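Local coordinates for ribonuclease P protein component 3 (Thermococcus kodakarensis KOD1, PDB 3WYZ) that probably serves as a protein subunit of ribonuclease P, the RNA-based enzyme that generates mature tRNA by cleaving the 5' ends of its precursors, at residues Asp17-Glu22 with Thr37-Leu42; Glu25-Trp30 with Trp183-Pro188; Tyr90-Asp95 with Ala109-Trp114. All coordinates share one frame; numbering follows the deposited sequence.

In the fold
The three contacts belong to one TIM barrel-like domain. Contact 1 joins the first two strands, 14-18 and 33-41, at the beginning of helix 21-30. Contact 3 comes later in the chain and pairs strands 88-92 and 109-111 of the same parallel sheet. Their centres lie about 14 Å apart, and they touch inside the barrel, where Tyr-90 packs on Thr-37. Contact 2 lies about 15 Å from contact 1 and about 22 Å from contact 3, between centres. Contacts 1 and 3 thus hold neighbouring strands together, while contact 2 ties the second half of helix 21-30 to the loop after the last strand. 152 residues separate its segments, and contact 3 nests in that span.

Contact 1 of 3, residues Asp17-Glu22 with Thr37-Leu42; sequences DVRDEE and TKKLVL
Asp-17 and Thr-37 join the end of strand 14-18 to the middle of the neighbouring parallel strand 33-41 in the first beta-alpha-beta unit of the TIM barrel-like fold. Strand 14-18 leads into helix 21-30, and strand 33-41 follows it. The tight part is polar, and Asp-17 and Thr-37 are buried in it. Thr-37 OG1 donates to Asp-17 OD1 at 2.6 Å, from above the carboxylate plane. Arg-19 NE reaches the same oxygen from the opposite face, at 3.1 Å. OD1 therefore accepts two bonds. Arg-19 meets the carboxylate side-on, and its NH2 completes a salt bridge to the syn lone pair of Asp-17 OD2 at 2.8 Å. Ser-178 gives OD2 a further bond. Asp-17 has CG anti to its amide nitrogen (chi1 -173°), which swings the carboxylate between Thr-37 and the arginine. An asparagine here would probably leave the Arg-19 guanidinium without its charged mate in this pair and weaken its hold beside Thr-37. The backbones are also tied, by a nearly straight bond from Thr-37 N to Val-18 O at 2.7 Å. Beside it the Arg-19 chain runs alongside Thr-37, with CG 3.8 Å from CB of the threonine.

The looser side lies further along strand 33-41, where the exposed Lys-39 adds little packing. Its ammonium and the arginine meet at a shared anion, Glu-180, which bridges to both. A bound glycerol, probably from the crystallisation liquor, also bonds to Arg-19 NH1. That nitrogen lies 4.2 Å from Lys-39 NZ.

Contact 2 of 3, residues Glu25-Trp30 with Trp183-Pro188; sequences ELASDW and WEVRGP
The shortest polar bond here, 2.6 Å from Ser-28 OG to Glu-25 O, lies inside helix 21-30, the helix that also carries Ala-27 and Trp-30, which touch Val-185. It is local to the helix. No hydrogen bond joins it to the 183-188 loop. In the TIM barrel-like fold this contact packs the first helix against the loop that follows the last strand, 173-176.

Apolar packing does the work. Val-185 has CG1 anti to its amide nitrogen (chi1 -177°), and this methyl enters the corner between Ala-27 and Trp-30. It lies 3.4 Å from Trp-30 CZ3 and 3.7 Å from Ala-27 CB. The carbonyl carbon of Val-185 meets the indole at its edge, in the ring plane. Leu-26 O stands over the centre of one indole face, 4.1 Å above it, so the helix itself backs the ring.

Gly-187 occupies the N-cap position of helix 188-198, and its amide nitrogen is 3.8 Å from Trp-30 CE3. Pro-188 follows and also packs on Phe-13. The loop has its own brace, from Arg-186 NH1 to Trp-183 O at 2.9 Å. Pro-188 CG rests 3.5 Å from Trp-30 O.

Contact 3 of 3, residues Tyr90-Asp95 with Ala109-Trp114; sequences YVQGGD and ALISPW
Backbone bonds come first between Val-91 and its neighbours on strand 109-111. The two parallel strands are adjacent in the barrel sheet and belong to one beta-alpha-beta unit with helix 96-104. Val-91 uses both its polar backbone atoms: its N donates to Ala-109 O at 3.1 Å, and its O accepts from Ile-111 N at 2.9 Å. Gly-93 N continues the ladder to Ile-111 O, at 2.7 Å.

Apolar contacts fall on two faces. Towards the barrel interior, Tyr-90 lays CD1 3.7 Å from Ala-109 CB, and Ile-111 CD1 sits over one face of the ring, offset toward its rim. The tyrosine CG is anti to the carbonyl carbon (chi1 -62°), which carries the ring across the interior until OH bonds to Met-16 O. On the other face, Val-91 CG1 lies 4.3 Å from Leu-110 CD1, and both residues pack on helix 96-104.

Steric fit governs the turn. Gly-93 CA is 3.9 Å from Pro-113 CA, and a side chain on that glycine would run into Pro-113. Gly-94, at phi 137°, also has a backbone suited to glycine. Asn-99 ties Gly-94 N to Pro-113 O.

Gln-92 OE1 bonds a glycerol, probably from the crystallisation liquor. Apolar packing thus holds the strands in the interior, while polar groups lie at the end of strand 88-92.

Contact 1 of 3, residues Asp17-Glu22 with Thr37-Leu42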
loop_
_atom_site.group_PDB
_atom_site.type_symbol
_atom_site.label_atom_id
_atom_site.label_comp_id
_atom_site.label_asym_id
_atom_site.label_seq_id
_atom_site.Cartn_x
_atom_site.Cartn_y
_atom_site.Cartn_z
ATOM N N ASP A 17 2.056 5.650 1.883
ATOM C CA ASP A 17 2.794 4.737 2.744
ATOM C C ASP A 17 4.250 5.170 2.932
ATOM O O ASP A 17 5.094 4.937 2.076
ATOM C CB ASP A 17 2.701 3.328 2.140
ATOM C CG ASP A 17 3.294 2.251 3.022
ATOM O OD1 ASP A 17 3.525 2.507 4.220
ATOM O OD2 ASP A 17 3.509 1.133 2.493
ATOM N N VAL A 18 4.516 5.839 4.052
ATOM C CA VAL A 18 5.876 6.105 4.522
ATOM C C VAL A 18 5.956 5.685 5.988
ATOM O O VAL A 18 5.016 5.892 6.752
ATOM C CB VAL A 18 6.286 7.587 4.359
ATOM C CG1 VAL A 18 6.416 7.943 2.893
ATOM C CG2 VAL A 18 5.294 8.518 5.017
ATOM N N ARG A 19 7.082 5.097 6.377
ATOM C CA ARG A 19 7.184 4.409 7.667
ATOM C C ARG A 19 8.262 4.961 8.603
ATOM O O ARG A 19 8.530 4.367 9.645
ATOM C CB ARG A 19 7.426 2.922 7.414
ATOM C CG ARG A 19 6.299 2.251 6.649
ATOM C CD ARG A 19 6.757 1.004 5.917
ATOM N NE ARG A 19 5.707 0.479 5.050
ATOM C CZ ARG A 19 5.784 -0.670 4.384
ATOM N NH1 ARG A 19 6.864 -1.440 4.481
ATOM N NH2 ARG A 19 4.769 -1.055 3.619
ATOM N N ASP A 20 8.848 6.103 8.244
ATOM C CA ASP A 20 9.960 6.702 8.992
ATOM C C ASP A 20 9.711 8.201 9.224
ATOM O O ASP A 20 9.154 8.885 8.357
ATOM C CB ASP A 20 11.264 6.488 8.211
ATOM C CG ASP A 20 12.495 6.948 8.970
ATOM O OD1 ASP A 20 12.818 6.343 10.013
ATOM O OD2 ASP A 20 13.159 7.900 8.514
ATOM N N GLU A 21 10.119 8.696 10.394
ATOM C CA GLU A 21 9.966 10.116 10.751
ATOM C C GLU A 21 10.578 11.061 9.723
ATOM O O GLU A 21 9.895 11.955 9.212
ATOM C CB GLU A 21 10.622 10.417 12.100
ATOM C CG GLU A 21 9.676 10.454 13.284
ATOM C CD GLU A 21 10.309 11.066 14.525
ATOM O OE1 GLU A 21 11.548 11.248 14.556
ATOM O OE2 GLU A 21 9.561 11.367 15.477
ATOM N N GLU A 22 11.870 10.875 9.444
ATOM C CA GLU A 22 12.587 11.754 8.518
ATOM C C GLU A 22 12.043 11.645 7.094
ATOM O O GLU A 22 12.014 12.628 6.357
ATOM C CB GLU A 22 14.088 11.452 8.523
ATOM C CG GLU A 22 14.783 11.791 9.832
ATOM C CD GLU A 22 16.293 11.658 9.741
ATOM O OE1 GLU A 22 16.871 12.118 8.730
ATOM O OE2 GLU A 22 16.904 11.096 10.684
ATOM N N THR A 37 2.704 5.241 8.066
ATOM C CA THR A 37 2.328 3.852 8.282
ATOM C C THR A 37 3.096 3.251 9.462
ATOM O O THR A 37 4.328 3.286 9.498
ATOM C CB THR A 37 2.599 3.017 7.017
ATOM O OG1 THR A 37 1.814 3.531 5.928
ATOM C CG2 THR A 37 2.248 1.554 7.251
ATOM N N LYS A 38 2.358 2.724 10.434
ATOM C CA LYS A 38 2.955 1.993 11.543
ATOM C C LYS A 38 3.000 0.514 11.173
ATOM O O LYS A 38 1.964 -0.112 10.957
ATOM C CB LYS A 38 2.141 2.188 12.823
ATOM C CG LYS A 38 2.726 1.495 14.047
ATOM C CD LYS A 38 1.680 1.303 15.133
ATOM C CE LYS A 38 2.278 0.673 16.385
ATOM N NZ LYS A 38 2.787 -0.707 16.160
ATOM N N LYS A 39 4.205 -0.033 11.093
ATOM C CA LYS A 39 4.398 -1.439 10.772
ATOM C C LYS A 39 4.110 -2.272 12.018
ATOM O O LYS A 39 4.616 -1.972 13.101
ATOM C CB LYS A 39 5.823 -1.664 10.272
ATOM C CG LYS A 39 6.037 -2.987 9.557
ATOM C CD LYS A 39 7.293 -2.942 8.699
ATOM C CE LYS A 39 7.579 -4.287 8.055
ATOM N NZ LYS A 39 8.701 -4.212 7.081
ATOM N N LEU A 40 3.287 -3.305 11.864
ATOM C CA LEU A 40 2.806 -4.087 13.001
ATOM C C LEU A 40 2.907 -5.596 12.766
ATOM O O LEU A 40 2.160 -6.160 11.967
ATOM C CB LEU A 40 1.361 -3.701 13.303
ATOM C CG LEU A 40 0.680 -4.389 14.483
ATOM C CD1 LEU A 40 1.555 -4.331 15.732
ATOM C CD2 LEU A 40 -0.679 -3.756 14.742
ATOM N N VAL A 41 3.827 -6.236 13.490
ATOM C CA VAL A 41 4.070 -7.675 13.383
ATOM C C VAL A 41 3.307 -8.411 14.478
ATOM O O VAL A 41 3.491 -8.124 15.661
ATOM C CB VAL A 41 5.570 -8.000 13.511
ATOM C CG1 VAL A 41 5.840 -9.442 13.097
ATOM C CG2 VAL A 41 6.405 -7.026 12.680
ATOM N N LEU A 42 2.461 -9.361 14.079
ATOM C CA LEU A 42 1.553 -10.037 15.005
ATOM C C LEU A 42 1.603 -11.564 14.901
ATOM O O LEU A 42 1.474 -12.123 13.814
ATOM C CB LEU A 42 0.118 -9.558 14.761
ATOM C CG LEU A 42 -0.488 -8.523 15.717
ATOM C CD1 LEU A 42 0.494 -7.425 16.099
ATOM C CD2 LEU A 42 -1.754 -7.934 15.108
#

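Contact 2 of 3, residues Glu25-Trp30 with Trp183-Pro188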
loop_
_atom_site.group_PDB
_atom_site.type_symbol
_atom_site.label_atom_id
_atom_site.label_comp_id
_atom_site.label_asym_id
_atom_site.label_seq_id
_atom_site.Cartn_x
_atom_site.Cartn_y
_atom_site.Cartn_z
ATOM N N GLU A 25 8.759 13.788 7.086
ATOM C CA GLU A 25 9.040 15.229 7.024
ATOM C C GLU A 25 9.568 15.645 5.650
ATOM O O GLU A 25 9.262 16.737 5.164
ATOM C CB GLU A 25 10.032 15.643 8.113
ATOM C CG GLU A 25 10.136 17.159 8.337
ATOM C CD GLU A 25 11.215 17.853 7.509
ATOM O OE1 GLU A 25 11.349 19.096 7.626
ATOM O OE2 GLU A 25 11.937 17.168 6.747
ATOM N N LEU A 26 10.358 14.774 5.029
ATOM C CA LEU A 26 10.891 15.029 3.694
ATOM C C LEU A 26 9.797 14.972 2.630
ATOM O O LEU A 26 9.681 15.875 1.804
ATOM C CB LEU A 26 12.005 14.024 3.376
ATOM C CG LEU A 26 12.720 14.171 2.030
ATOM C CD1 LEU A 26 13.255 15.584 1.846
ATOM C CD2 LEU A 26 13.843 13.142 1.907
ATOM N N ALA A 27 8.993 13.913 2.668
ATOM C CA ALA A 27 7.900 13.723 1.709
ATOM C C ALA A 27 6.821 14.808 1.778
ATOM O O ALA A 27 6.151 15.075 0.778
ATOM C CB ALA A 27 7.261 12.355 1.908
ATOM N N SER A 28 6.652 15.428 2.949
ATOM C CA SER A 28 5.632 16.471 3.128
ATOM C C SER A 28 5.838 17.708 2.233
ATOM O O SER A 28 4.888 18.445 1.965
ATOM C CB SER A 28 5.556 16.889 4.594
ATOM O OG SER A 28 6.786 17.455 5.030
ATOM N N ASP A 29 7.072 17.933 1.780
ATOM C CA ASP A 29 7.361 18.993 0.809
ATOM C C ASP A 29 6.895 18.633 -0.600
ATOM O O ASP A 29 6.408 19.492 -1.331
ATOM C CB ASP A 29 8.866 19.283 0.751
ATOM C CG ASP A 29 9.382 20.017 1.971
ATOM O OD1 ASP A 29 8.580 20.548 2.765
ATOM O OD2 ASP A 29 10.619 20.072 2.124
ATOM N N TRP A 30 7.070 17.369 -0.981
ATOM C CA TRP A 30 6.810 16.934 -2.358
ATOM C C TRP A 30 5.362 16.498 -2.604
ATOM O O TRP A 30 4.895 16.532 -3.742
ATOM C CB TRP A 30 7.747 15.785 -2.750
ATOM C CG TRP A 30 9.199 16.048 -2.492
ATOM C CD1 TRP A 30 9.816 17.261 -2.439
ATOM C CD2 TRP A 30 10.221 15.067 -2.279
ATOM N NE1 TRP A 30 11.154 17.099 -2.187
ATOM C CE2 TRP A 30 11.433 15.761 -2.094
ATOM C CE3 TRP A 30 10.230 13.664 -2.229
ATOM C CZ2 TRP A 30 12.650 15.103 -1.854
ATOM C CZ3 TRP A 30 11.436 13.012 -1.990
ATOM C CH2 TRP A 30 12.629 13.732 -1.801
ATOM N N TRP A 183 16.006 8.040 2.525
ATOM C CA TRP A 183 16.638 7.765 1.238
ATOM C C TRP A 183 15.695 7.091 0.238
ATOM O O TRP A 183 15.870 7.232 -0.974
ATOM C CB TRP A 183 17.881 6.893 1.454
ATOM C CG TRP A 183 18.792 7.441 2.518
ATOM C CD1 TRP A 183 19.098 6.861 3.721
ATOM C CD2 TRP A 183 19.483 8.693 2.490
ATOM N NE1 TRP A 183 19.947 7.671 4.435
ATOM C CE2 TRP A 183 20.201 8.801 3.704
ATOM C CE3 TRP A 183 19.570 9.733 1.555
ATOM C CZ2 TRP A 183 20.995 9.908 4.004
ATOM C CZ3 TRP A 183 20.360 10.835 1.857
ATOM C CH2 TRP A 183 21.061 10.910 3.070
ATOM N N GLU A 184 14.700 6.368 0.750
ATOM C CA GLU A 184 13.753 5.630 -0.089
ATOM C C GLU A 184 12.546 6.464 -0.552
ATOM O O GLU A 184 11.723 5.977 -1.325
ATOM C CB GLU A 184 13.266 4.382 0.654
ATOM C CG GLU A 184 14.387 3.430 1.041
ATOM C CD GLU A 184 13.888 2.151 1.683
ATOM O OE1 GLU A 184 12.673 2.039 1.949
ATOM O OE2 GLU A 184 14.717 1.249 1.925
ATOM N N VAL A 185 12.442 7.708 -0.087
ATOM C CA VAL A 185 11.370 8.605 -0.516
ATOM C C VAL A 185 11.703 9.165 -1.899
ATOM O O VAL A 185 12.796 9.673 -2.115
ATOM C CB VAL A 185 11.177 9.776 0.474
ATOM C CG1 VAL A 185 10.014 10.664 0.059
ATOM C CG2 VAL A 185 10.941 9.249 1.884
ATOM N N ARG A 186 10.752 9.071 -2.824
ATOM C CA ARG A 186 10.910 9.615 -4.174
ATOM C C ARG A 186 9.729 10.530 -4.494
ATOM O O ARG A 186 8.621 10.329 -4.000
ATOM C CB ARG A 186 10.975 8.491 -5.210
ATOM C CG ARG A 186 12.066 7.450 -4.987
ATOM C CD ARG A 186 13.451 7.906 -5.431
ATOM N NE ARG A 186 14.358 8.115 -4.298
ATOM C CZ ARG A 186 15.038 9.235 -4.041
ATOM N NH1 ARG A 186 15.824 9.284 -2.970
ATOM N NH2 ARG A 186 14.952 10.307 -4.834
ATOM N N GLY A 187 9.970 11.527 -5.336
ATOM C CA GLY A 187 8.949 12.515 -5.674
ATOM C C GLY A 187 7.855 11.954 -6.565
ATOM O O GLY A 187 8.013 10.869 -7.127
ATOM N N PRO A 188 6.740 12.698 -6.710
ATOM C CA PRO A 188 5.609 12.258 -7.530
ATOM C C PRO A 188 6.011 11.840 -8.940
ATOM O O PRO A 188 5.548 10.815 -9.428
ATOM C CB PRO A 188 4.706 13.495 -7.590
ATOM C CG PRO A 188 5.056 14.297 -6.391
ATOM C CD PRO A 188 6.512 14.034 -6.123
#

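Contact 3 of 3, residues Tyr90-Asp95 with Ala109-Trp114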
loop_
_atom_site.group_PDB
_atom_site.type_symbol
_atom_site.label_atom_id
_atom_site.label_comp_id
_atom_site.label_asym_id
_atom_site.label_seq_id
_atom_site.Cartn_x
_atom_site.Cartn_y
_atom_site.Cartn_z
ATOM N N TYR A 90 -3.775 -1.438 6.246
ATOM C CA TYR A 90 -3.015 -2.078 5.179
ATOM C C TYR A 90 -2.639 -3.493 5.594
ATOM O O TYR A 90 -2.556 -3.798 6.782
ATOM C CB TYR A 90 -1.726 -1.315 4.871
ATOM C CG TYR A 90 -1.881 0.102 4.369
ATOM C CD1 TYR A 90 -3.063 0.548 3.771
ATOM C CD2 TYR A 90 -0.815 0.985 4.445
ATOM C CE1 TYR A 90 -3.181 1.844 3.303
ATOM C CE2 TYR A 90 -0.922 2.274 3.974
ATOM C CZ TYR A 90 -2.105 2.702 3.408
ATOM O OH TYR A 90 -2.196 3.992 2.946
ATOM N N VAL A 91 -2.411 -4.350 4.602
ATOM C CA VAL A 91 -1.897 -5.694 4.831
ATOM C C VAL A 91 -0.725 -5.939 3.890
ATOM O O VAL A 91 -0.810 -5.661 2.699
ATOM C CB VAL A 91 -2.979 -6.771 4.614
ATOM C CG1 VAL A 91 -2.388 -8.175 4.751
ATOM C CG2 VAL A 91 -4.119 -6.583 5.597
ATOM N N GLN A 92 0.367 -6.453 4.448
ATOM C CA GLN A 92 1.539 -6.833 3.678
ATOM C C GLN A 92 1.231 -8.091 2.872
ATOM O O GLN A 92 0.850 -9.117 3.440
ATOM C CB GLN A 92 2.711 -7.100 4.625
ATOM C CG GLN A 92 4.025 -7.496 3.965
ATOM C CD GLN A 92 4.897 -6.302 3.640
ATOM O OE1 GLN A 92 4.621 -5.565 2.695
ATOM N NE2 GLN A 92 5.954 -6.101 4.423
ATOM N N GLY A 93 1.398 -7.998 1.552
ATOM C CA GLY A 93 1.215 -9.134 0.663
ATOM C C GLY A 93 2.412 -10.066 0.674
ATOM O O GLY A 93 3.447 -9.740 1.243
ATOM N N GLY A 94 2.268 -11.228 0.041
ATOM C CA GLY A 94 3.353 -12.200 -0.052
ATOM C C GLY A 94 2.924 -13.634 0.194
ATOM O O GLY A 94 3.447 -14.560 -0.435
ATOM N N ASP A 95 2.001 -13.821 1.134
ATOM C CA ASP A 95 1.416 -15.128 1.399
ATOM C C ASP A 95 0.051 -15.169 0.722
ATOM O O ASP A 95 -0.715 -14.206 0.800
ATOM C CB ASP A 95 1.296 -15.357 2.910
ATOM C CG ASP A 95 0.783 -16.753 3.271
ATOM O OD1 ASP A 95 0.712 -17.645 2.398
ATOM O OD2 ASP A 95 0.452 -16.961 4.455
ATOM N N ALA A 109 -6.195 -1.570 1.774
ATOM C CA ALA A 109 -5.232 -1.879 0.722
ATOM C C ALA A 109 -4.415 -3.125 1.004
ATOM O O ALA A 109 -4.085 -3.415 2.152
ATOM C CB ALA A 109 -4.299 -0.699 0.500
ATOM N N LEU A 110 -4.097 -3.844 -0.069
ATOM C CA LEU A 110 -3.135 -4.930 -0.043
ATOM C C LEU A 110 -1.854 -4.413 -0.678
ATOM O O LEU A 110 -1.847 -4.053 -1.855
ATOM C CB LEU A 110 -3.663 -6.130 -0.831
ATOM C CG LEU A 110 -2.777 -7.376 -0.892
ATOM C CD1 LEU A 110 -2.572 -7.947 0.501
ATOM C CD2 LEU A 110 -3.380 -8.422 -1.823
ATOM N N ILE A 111 -0.782 -4.368 0.108
ATOM C CA ILE A 111 0.488 -3.821 -0.345
ATOM C C ILE A 111 1.367 -4.937 -0.888
ATOM O O ILE A 111 1.672 -5.892 -0.169
ATOM C CB ILE A 111 1.243 -3.110 0.801
ATOM C CG1 ILE A 111 0.350 -2.085 1.511
ATOM C CG2 ILE A 111 2.502 -2.432 0.276
ATOM C CD1 ILE A 111 -0.208 -0.987 0.623
ATOM N N SER A 112 1.754 -4.813 -2.161
ATOM C CA SER A 112 2.714 -5.716 -2.802
ATOM C C SER A 112 2.395 -7.205 -2.606
ATOM O O SER A 112 3.065 -7.878 -1.833
ATOM C CB SER A 112 4.125 -5.427 -2.285
ATOM O OG SER A 112 4.528 -4.118 -2.626
ATOM N N PRO A 113 1.376 -7.721 -3.314
ATOM C CA PRO A 113 1.017 -9.141 -3.192
ATOM C C PRO A 113 2.124 -10.092 -3.643
ATOM O O PRO A 113 2.140 -11.252 -3.230
ATOM C CB PRO A 113 -0.222 -9.278 -4.097
ATOM C CG PRO A 113 -0.205 -8.073 -4.982
ATOM C CD PRO A 113 0.446 -6.987 -4.187
ATOM N N TRP A 114 3.028 -9.588 -4.482
ATOM C CA TRP A 114 4.182 -10.340 -4.984
ATOM C C TRP A 114 5.333 -10.444 -3.976
ATOM O O TRP A 114 6.263 -11.222 -4.178
ATOM C CB TRP A 114 4.721 -9.687 -6.274
ATOM C CG TRP A 114 5.045 -8.232 -6.096
ATOM C CD1 TRP A 114 6.203 -7.696 -5.599
ATOM C CD2 TRP A 114 4.181 -7.123 -6.380
ATOM N NE1 TRP A 114 6.111 -6.326 -5.561
ATOM C CE2 TRP A 114 4.878 -5.949 -6.029
ATOM C CE3 TRP A 114 2.886 -7.013 -6.899
ATOM C CZ2 TRP A 114 4.325 -4.680 -6.182
ATOM C CZ3 TRP A 114 2.332 -5.748 -7.045
ATOM C CH2 TRP A 114 3.051 -4.599 -6.686
#